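Local structure of DNA fragmentation factor 40 KDA subunit (Mus musculus, 1V0D) at residues A278-F290 with L315-T327. The protein cuts chromosomal DNA as a nuclease during apoptosis, causing DNA fragmentation and chromatin condensation. Sequence-based numbering, arbitrary orientation.
Sequences AIQDGREVNWEYF and LECDRSRIYRPQT
Val285 and Tyr323 face each other in a single beta bridge, which ties the linker between helices 267-281 and 287-295 to the C-terminal tail of the nuclease region. Backbone bonds set this register: Arg324 N donates to Glu284 O (2.9 Å) and Asn286 N to Ile322 O. The Asn286 amide extends the pairing, its CG anti to the backbone N (chi1 170°) and its ND2 giving a nearly straight bond to Arg321 O. Charges gather at Arg324, whose outstretched chain passes Glu284, weakly bonded through NE, and brings NH2 within 2.7 Å of Glu288 OE1, on the syn lone pair. Flat groups meet at two places. The Arg283 guanidinium lies on one face of the Tyr323 ring, planes 26° apart, in an off-centre cation-pi stack, while its NE is held by Asp281 OD2. Arg321 CB sits squarely over the Tyr289 ring, 3.8 Å from the centroid; a bend at chi3 brings the guanidinium beside the ring, past its CD1-CE1 side, where CD1 lies over the guanidinium face with the planes 45° apart. At the far end of this ring, Tyr289 OH accepts from Asp318 N at 3.0 Å. An alanine in place of Tyr289 would probably leave Arg321 without its aromatic platform and Asp318 N without its acceptor. In the apolar part, Ile322 CG2 wedges between Ala278 CB and the edge of Phe290, 3.7 Å from Phe290 CZ.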
ATOM      1  N   ALA A 278       5.264  -1.104  33.071  1.00 55.58           N
ATOM      2  CA  ALA A 278       4.399  -1.803  34.028  1.00 55.60           C
ATOM      3  C   ALA A 278       5.078  -3.021  34.645  1.00 55.20           C
ATOM      4  O   ALA A 278       4.885  -3.325  35.820  1.00 54.62           O
ATOM      5  CB  ALA A 278       3.096  -2.221  33.353  1.00 55.54           C
ATOM      6  N   ILE A 279       5.870  -3.723  33.843  1.00 55.04           N
ATOM      7  CA  ILE A 279       6.580  -4.899  34.320  1.00 54.45           C
ATOM      8  C   ILE A 279       7.705  -4.522  35.279  1.00 55.18           C
ATOM      9  O   ILE A 279       8.137  -5.340  36.086  1.00 56.32           O
ATOM     10  CB  ILE A 279       7.161  -5.701  33.140  1.00 54.37           C
ATOM     11  CG1 ILE A 279       6.038  -6.476  32.457  1.00 54.74           C
ATOM     12  CG2 ILE A 279       8.248  -6.644  33.613  1.00 52.64           C
ATOM     13  CD1 ILE A 279       6.506  -7.364  31.333  1.00 56.90           C
ATOM     14  N   GLN A 280       8.177  -3.282  35.197  1.00 55.30           N
ATOM     15  CA  GLN A 280       9.250  -2.829  36.074  1.00 55.02           C
ATOM     16  C   GLN A 280       8.670  -2.278  37.377  1.00 56.00           C
ATOM     17  O   GLN A 280       9.345  -2.240  38.399  1.00 56.49           O
ATOM     18  CB  GLN A 280      10.078  -1.767  35.358  1.00 54.00           C
ATOM     19  CG  GLN A 280      10.509  -2.240  33.972  1.00 56.77           C
ATOM     20  CD  GLN A 280      11.229  -1.183  33.152  1.00 56.19           C
ATOM     21  OE1 GLN A 280      10.988   0.020  33.303  1.00 57.09           O
ATOM     22  NE2 GLN A 280      12.100  -1.631  32.255  1.00 55.07           N
ATOM     23  N   ASP A 281       7.404  -1.883  37.332  1.00 56.05           N
ATOM     24  CA  ASP A 281       6.713  -1.333  38.489  1.00 56.11           C
ATOM     25  C   ASP A 281       6.886  -2.124  39.779  1.00 56.85           C
ATOM     26  O   ASP A 281       7.176  -1.560  40.837  1.00 58.59           O
ATOM     27  CB  ASP A 281       5.222  -1.227  38.199  1.00 57.95           C
ATOM     28  CG  ASP A 281       4.443  -0.640  39.365  1.00 58.97           C
ATOM     29  OD1 ASP A 281       4.288   0.604  39.414  1.00 58.28           O
ATOM     30  OD2 ASP A 281       4.004  -1.427  40.237  1.00 58.72           O
ATOM     31  N   GLY A 282       6.682  -3.429  39.705  1.00 56.26           N
ATOM     32  CA  GLY A 282       6.804  -4.231  40.903  1.00 54.94           C
ATOM     33  C   GLY A 282       5.478  -4.894  41.203  1.00 54.25           C
ATOM     34  O   GLY A 282       5.440  -6.002  41.740  1.00 55.58           O
ATOM     35  N   ARG A 283       4.384  -4.216  40.872  1.00 53.46           N
ATOM     36  CA  ARG A 283       3.063  -4.790  41.094  1.00 53.74           C
ATOM     37  C   ARG A 283       2.860  -5.883  40.045  1.00 55.86           C
ATOM     38  O   ARG A 283       3.537  -5.903  39.014  1.00 56.49           O
ATOM     39  CB  ARG A 283       1.974  -3.718  40.975  1.00 50.03           C
ATOM     40  CG  ARG A 283       1.732  -2.935  42.262  1.00 48.15           C
ATOM     41  CD  ARG A 283       0.952  -1.645  42.014  1.00 46.42           C
ATOM     42  NE  ARG A 283       1.729  -0.690  41.218  1.00 46.04           N
ATOM     43  CZ  ARG A 283       1.238   0.413  40.652  1.00 45.09           C
ATOM     44  NH1 ARG A 283      -0.048   0.735  40.785  1.00 42.63           N
ATOM     45  NH2 ARG A 283       2.040   1.195  39.941  1.00 40.89           N
ATOM     46  N   GLU A 284       1.945  -6.803  40.314  1.00 57.10           N
ATOM     47  CA  GLU A 284       1.690  -7.888  39.378  1.00 59.20           C
ATOM     48  C   GLU A 284       0.953  -7.347  38.153  1.00 57.02           C
ATOM     49  O   GLU A 284      -0.113  -6.736  38.279  1.00 57.23           O
ATOM     50  CB  GLU A 284       0.853  -8.970  40.058  1.00 63.62           C
ATOM     51  CG  GLU A 284       1.153 -10.389  39.607  1.00 68.91           C
ATOM     52  CD  GLU A 284       0.017 -11.332  39.966  1.00 73.18           C
ATOM     53  OE1 GLU A 284      -0.550 -11.164  41.073  1.00 74.11           O
ATOM     54  OE2 GLU A 284      -0.305 -12.233  39.150  1.00 73.53           O
ATOM     55  N   VAL A 285       1.516  -7.587  36.973  1.00 53.74           N
ATOM     56  CA  VAL A 285       0.926  -7.099  35.737  1.00 51.56           C
ATOM     57  C   VAL A 285      -0.188  -7.948  35.139  1.00 51.67           C
ATOM     58  O   VAL A 285      -0.050  -9.156  34.964  1.00 51.43           O
ATOM     59  CB  VAL A 285       1.997  -6.913  34.663  1.00 49.41           C
ATOM     60  CG1 VAL A 285       1.358  -6.458  33.373  1.00 51.14           C
ATOM     61  CG2 VAL A 285       3.008  -5.900  35.122  1.00 51.04           C
ATOM     62  N   ASN A 286      -1.292  -7.288  34.812  1.00 52.11           N
ATOM     63  CA  ASN A 286      -2.438  -7.944  34.203  1.00 51.23           C
ATOM     64  C   ASN A 286      -2.164  -8.037  32.706  1.00 51.39           C
ATOM     65  O   ASN A 286      -2.835  -7.387  31.896  1.00 49.22           O
ATOM     66  CB  ASN A 286      -3.703  -7.127  34.458  1.00 49.41           C
ATOM     67  CG  ASN A 286      -4.888  -7.627  33.661  1.00 50.51           C
ATOM     68  OD1 ASN A 286      -5.015  -8.829  33.399  1.00 52.39           O
ATOM     69  ND2 ASN A 286      -5.772  -6.713  33.278  1.00 50.25           N
ATOM     70  N   TRP A 287      -1.180  -8.860  32.351  1.00 53.03           N
ATOM     71  CA  TRP A 287      -0.772  -9.033  30.959  1.00 54.26           C
ATOM     72  C   TRP A 287      -1.898  -9.323  29.970  1.00 53.76           C
ATOM     73  O   TRP A 287      -1.773  -9.016  28.784  1.00 54.51           O
ATOM     74  CB  TRP A 287       0.328 -10.106  30.845  1.00 56.38           C
ATOM     75  CG  TRP A 287      -0.101 -11.512  31.108  1.00 57.51           C
ATOM     76  CD1 TRP A 287       0.097 -12.230  32.251  1.00 57.95           C
ATOM     77  CD2 TRP A 287      -0.798 -12.379  30.204  1.00 59.09           C
ATOM     78  NE1 TRP A 287      -0.436 -13.493  32.120  1.00 58.01           N
ATOM     79  CE2 TRP A 287      -0.992 -13.612  30.872  1.00 59.62           C
ATOM     80  CE3 TRP A 287      -1.280 -12.235  28.893  1.00 60.45           C
ATOM     81  CZ2 TRP A 287      -1.648 -14.700  30.272  1.00 59.91           C
ATOM     82  CZ3 TRP A 287      -1.937 -13.320  28.295  1.00 61.39           C
ATOM     83  CH2 TRP A 287      -2.112 -14.534  28.988  1.00 60.39           C
ATOM     84  N   GLU A 288      -3.001  -9.893  30.437  1.00 53.92           N
ATOM     85  CA  GLU A 288      -4.113 -10.173  29.525  1.00 52.97           C
ATOM     86  C   GLU A 288      -4.619  -8.872  28.893  1.00 50.80           C
ATOM     87  O   GLU A 288      -5.074  -8.858  27.744  1.00 49.15           O
ATOM     88  CB  GLU A 288      -5.268 -10.868  30.262  1.00 54.69           C
ATOM     89  CG  GLU A 288      -5.037 -12.344  30.567  1.00 58.81           C
ATOM     90  CD  GLU A 288      -4.021 -12.571  31.677  1.00 63.12           C
ATOM     91  OE1 GLU A 288      -3.525 -11.572  32.257  1.00 65.49           O
ATOM     92  OE2 GLU A 288      -3.724 -13.752  31.979  1.00 62.75           O
ATOM     93  N   TYR A 289      -4.544  -7.783  29.658  1.00 49.14           N
ATOM     94  CA  TYR A 289      -4.996  -6.476  29.188  1.00 45.69           C
ATOM     95  C   TYR A 289      -4.166  -6.032  27.988  1.00 44.43           C
ATOM     96  O   TYR A 289      -4.726  -5.617  26.962  1.00 44.15           O
ATOM     97  CB  TYR A 289      -4.906  -5.437  30.322  1.00 43.39           C
ATOM     98  CG  TYR A 289      -5.208  -4.021  29.875  1.00 40.98           C
ATOM     99  CD1 TYR A 289      -6.364  -3.734  29.157  1.00 40.73           C
ATOM    100  CD2 TYR A 289      -4.314  -2.978  30.129  1.00 39.02           C
ATOM    101  CE1 TYR A 289      -6.622  -2.446  28.692  1.00 41.00           C
ATOM    102  CE2 TYR A 289      -4.563  -1.682  29.673  1.00 37.93           C
ATOM    103  CZ  TYR A 289      -5.715  -1.421  28.950  1.00 41.15           C
ATOM    104  OH  TYR A 289      -5.959  -0.152  28.441  1.00 39.27           O
ATOM    105  N   PHE A 290      -2.842  -6.133  28.128  1.00 42.95           N
ATOM    106  CA  PHE A 290      -1.903  -5.763  27.074  1.00 43.67           C
ATOM    107  C   PHE A 290      -2.083  -6.672  25.866  1.00 46.13           C
ATOM    108  O   PHE A 290      -1.890  -6.259  24.715  1.00 47.24           O
ATOM    109  CB  PHE A 290      -0.471  -5.848  27.588  1.00 42.16           C
ATOM    110  CG  PHE A 290      -0.146  -4.809  28.613  1.00 42.69           C
ATOM    111  CD1 PHE A 290      -0.271  -5.085  29.969  1.00 42.50           C
ATOM    112  CD2 PHE A 290       0.205  -3.518  28.221  1.00 42.53           C
ATOM    113  CE1 PHE A 290      -0.054  -4.081  30.931  1.00 42.70           C
ATOM    114  CE2 PHE A 290       0.424  -2.507  29.173  1.00 42.96           C
ATOM    115  CZ  PHE A 290       0.292  -2.791  30.530  1.00 41.83           C
ATOM    116  N   LEU A 315      -3.963   8.794  22.512  1.00 65.62           N
ATOM    117  CA  LEU A 315      -4.559   7.955  23.544  1.00 62.38           C
ATOM    118  C   LEU A 315      -3.518   7.341  24.475  1.00 61.63           C
ATOM    119  O   LEU A 315      -2.328   7.307  24.161  1.00 62.47           O
ATOM    120  CB  LEU A 315      -5.379   6.824  22.914  1.00 62.10           C
ATOM    121  CG  LEU A 315      -6.618   7.074  22.047  1.00 59.89           C
ATOM    122  CD1 LEU A 315      -7.448   8.196  22.634  1.00 59.57           C
ATOM    123  CD2 LEU A 315      -6.192   7.411  20.647  1.00 61.50           C
ATOM    124  N   GLU A 316      -3.986   6.848  25.621  1.00 59.59           N
ATOM    125  CA  GLU A 316      -3.136   6.212  26.624  1.00 58.33           C
ATOM    126  C   GLU A 316      -3.805   4.946  27.175  1.00 56.89           C
ATOM    127  O   GLU A 316      -5.004   4.733  26.989  1.00 55.63           O
ATOM    128  CB  GLU A 316      -2.873   7.176  27.781  1.00 60.33           C
ATOM    129  CG  GLU A 316      -1.603   7.991  27.667  1.00 64.49           C
ATOM    130  CD  GLU A 316      -1.293   8.758  28.950  1.00 68.69           C
ATOM    131  OE1 GLU A 316      -2.092   9.653  29.308  1.00 70.99           O
ATOM    132  OE2 GLU A 316      -0.258   8.464  29.601  1.00 69.31           O
ATOM    133  N   CYS A 317      -3.035   4.106  27.860  1.00 55.59           N
ATOM    134  CA  CYS A 317      -3.602   2.892  28.434  1.00 55.36           C
ATOM    135  C   CYS A 317      -4.460   3.220  29.650  1.00 54.16           C
ATOM    136  O   CYS A 317      -4.301   4.270  30.285  1.00 53.97           O
ATOM    137  CB  CYS A 317      -2.497   1.923  28.851  1.00 59.16           C
ATOM    138  SG  CYS A 317      -1.653   1.070  27.490  1.00 63.42           S
ATOM    139  N   ASP A 318      -5.362   2.304  29.982  1.00 53.13           N
ATOM    140  CA  ASP A 318      -6.251   2.496  31.113  1.00 51.77           C
ATOM    141  C   ASP A 318      -5.582   2.174  32.444  1.00 51.27           C
ATOM    142  O   ASP A 318      -5.436   1.018  32.829  1.00 51.25           O
ATOM    143  CB  ASP A 318      -7.504   1.652  30.929  1.00 53.82           C
ATOM    144  CG  ASP A 318      -8.450   1.766  32.094  1.00 57.54           C
ATOM    145  OD1 ASP A 318      -9.645   1.441  31.931  1.00 59.59           O
ATOM    146  OD2 ASP A 318      -7.996   2.172  33.183  1.00 60.31           O
ATOM    147  N   ARG A 319      -5.189   3.234  33.134  1.00 51.03           N
ATOM    148  CA  ARG A 319      -4.519   3.187  34.432  1.00 49.79           C
ATOM    149  C   ARG A 319      -5.034   2.094  35.370  1.00 49.27           C
ATOM    150  O   ARG A 319      -4.263   1.455  36.081  1.00 50.09           O
ATOM    151  CB  ARG A 319      -4.646   4.590  35.072  1.00 51.15           C
ATOM    152  CG  ARG A 319      -4.373   4.732  36.575  1.00 50.47           C
ATOM    153  CD  ARG A 319      -5.627   4.460  37.394  1.00 49.96           C
ATOM    154  NE  ARG A 319      -5.305   4.069  38.758  1.00 49.95           N
ATOM    155  CZ  ARG A 319      -4.280   3.286  39.088  1.00 54.41           C
ATOM    156  NH1 ARG A 319      -3.458   2.805  38.160  1.00 58.63           N
ATOM    157  NH2 ARG A 319      -4.071   2.967  40.354  1.00 57.54           N
ATOM    158  N   SER A 320      -6.335   1.857  35.339  1.00 48.86           N
ATOM    159  CA  SER A 320      -6.959   0.879  36.216  1.00 48.44           C
ATOM    160  C   SER A 320      -6.938  -0.584  35.764  1.00 49.10           C
ATOM    161  O   SER A 320      -7.285  -1.471  36.551  1.00 50.04           O
ATOM    162  CB  SER A 320      -8.407   1.287  36.449  1.00 47.31           C
ATOM    163  OG  SER A 320      -9.150   1.104  35.254  1.00 50.11           O
ATOM    164  N   ARG A 321      -6.555  -0.851  34.517  1.00 48.07           N
ATOM    165  CA  ARG A 321      -6.540  -2.230  34.026  1.00 46.62           C
ATOM    166  C   ARG A 321      -5.141  -2.799  33.850  1.00 47.16           C
ATOM    167  O   ARG A 321      -4.982  -3.948  33.454  1.00 47.29           O
ATOM    168  CB  ARG A 321      -7.274  -2.322  32.690  1.00 46.64           C
ATOM    169  CG  ARG A 321      -8.693  -1.800  32.719  1.00 47.44           C
ATOM    170  CD  ARG A 321      -9.323  -1.868  31.339  1.00 49.17           C
ATOM    171  NE  ARG A 321      -9.391  -3.231  30.816  1.00 51.36           N
ATOM    172  CZ  ARG A 321      -9.774  -3.532  29.577  1.00 52.84           C
ATOM    173  NH1 ARG A 321     -10.119  -2.561  28.738  1.00 53.20           N
ATOM    174  NH2 ARG A 321      -9.813  -4.797  29.173  1.00 53.16           N
ATOM    175  N   ILE A 322      -4.126  -2.000  34.149  1.00 47.83           N
ATOM    176  CA  ILE A 322      -2.753  -2.446  33.984  1.00 47.49           C
ATOM    177  C   ILE A 322      -2.302  -3.507  34.992  1.00 49.27           C
ATOM    178  O   ILE A 322      -1.618  -4.470  34.615  1.00 48.46           O
ATOM    179  CB  ILE A 322      -1.795  -1.233  34.014  1.00 46.18           C
ATOM    180  CG1 ILE A 322      -2.063  -0.355  32.784  1.00 45.09           C
ATOM    181  CG2 ILE A 322      -0.346  -1.695  34.054  1.00 45.13           C
ATOM    182  CD1 ILE A 322      -1.267   0.932  32.729  1.00 42.17           C
ATOM    183  N   TYR A 323      -2.691  -3.355  36.259  1.00 50.27           N
ATOM    184  CA  TYR A 323      -2.284  -4.326  37.278  1.00 51.14           C
ATOM    185  C   TYR A 323      -3.402  -5.205  37.817  1.00 52.66           C
ATOM    186  O   TYR A 323      -4.571  -4.825  37.815  1.00 51.42           O
ATOM    187  CB  TYR A 323      -1.600  -3.619  38.445  1.00 48.35           C
ATOM    188  CG  TYR A 323      -0.425  -2.758  38.047  1.00 47.03           C
ATOM    189  CD1 TYR A 323      -0.556  -1.380  37.948  1.00 46.49           C
ATOM    190  CD2 TYR A 323       0.818  -3.321  37.776  1.00 45.24           C
ATOM    191  CE1 TYR A 323       0.516  -0.582  37.594  1.00 44.90           C
ATOM    192  CE2 TYR A 323       1.895  -2.536  37.420  1.00 44.34           C
ATOM    193  CZ  TYR A 323       1.736  -1.163  37.328  1.00 45.86           C
ATOM    194  OH  TYR A 323       2.792  -0.364  36.946  1.00 48.32           O
ATOM    195  N   ARG A 324      -3.028  -6.394  38.279  1.00 57.23           N
ATOM    196  CA  ARG A 324      -3.996  -7.335  38.825  1.00 61.35           C
ATOM    197  C   ARG A 324      -4.440  -6.872  40.199  1.00 65.49           C
ATOM    198  O   ARG A 324      -3.608  -6.544  41.050  1.00 65.70           O
ATOM    199  CB  ARG A 324      -3.393  -8.735  38.947  1.00 60.17           C
ATOM    200  CG  ARG A 324      -3.177  -9.458  37.633  1.00 60.17           C
ATOM    201  CD  ARG A 324      -2.828 -10.917  37.882  1.00 59.51           C
ATOM    202  NE  ARG A 324      -2.217 -11.562  36.726  1.00 57.88           N
ATOM    203  CZ  ARG A 324      -2.778 -11.628  35.524  1.00 58.88           C
ATOM    204  NH1 ARG A 324      -3.970 -11.086  35.307  1.00 58.23           N
ATOM    205  NH2 ARG A 324      -2.144 -12.245  34.537  1.00 59.86           N
ATOM    206  N   PRO A 325      -5.764  -6.835  40.428  1.00 69.28           N
ATOM    207  CA  PRO A 325      -6.396  -6.421  41.683  1.00 72.98           C
ATOM    208  C   PRO A 325      -5.885  -7.235  42.850  1.00 77.19           C
ATOM    209  O   PRO A 325      -5.852  -8.463  42.780  1.00 77.44           O
ATOM    210  CB  PRO A 325      -7.871  -6.690  41.429  1.00 71.99           C
ATOM    211  CG  PRO A 325      -7.999  -6.439  39.975  1.00 71.93           C
ATOM    212  CD  PRO A 325      -6.789  -7.145  39.419  1.00 70.32           C
ATOM    213  N   GLN A 326      -5.471  -6.554  43.915  1.00 82.35           N
ATOM    214  CA  GLN A 326      -4.989  -7.241  45.107  1.00 87.86           C
ATOM    215  C   GLN A 326      -6.247  -7.625  45.883  1.00 91.67           C
ATOM    216  O   GLN A 326      -6.999  -6.747  46.329  1.00 92.42           O
ATOM    217  CB  GLN A 326      -4.105  -6.309  45.946  1.00 87.00           C
ATOM    218  N   THR A 327      -6.490  -8.928  46.021  1.00 94.89           N
ATOM    219  CA  THR A 327      -7.670  -9.409  46.737  1.00 98.14           C
ATOM    220  C   THR A 327      -7.527  -9.141  48.233  1.00 99.55           C
ATOM    221  O   THR A 327      -6.824  -9.868  48.945  1.00100.07           O
ATOM    222  CB  THR A 327      -7.897 -10.925  46.503  1.00 98.77           C
ATOM    223  OG1 THR A 327      -8.208 -11.155  45.122  1.00 99.84           O
ATOM    224  CG2 THR A 327      -9.047 -11.439  47.367  1.00 99.00           C
TER
HETATM  225  O   HOH W   1      -8.521  -6.079  31.397  1.00 45.63           O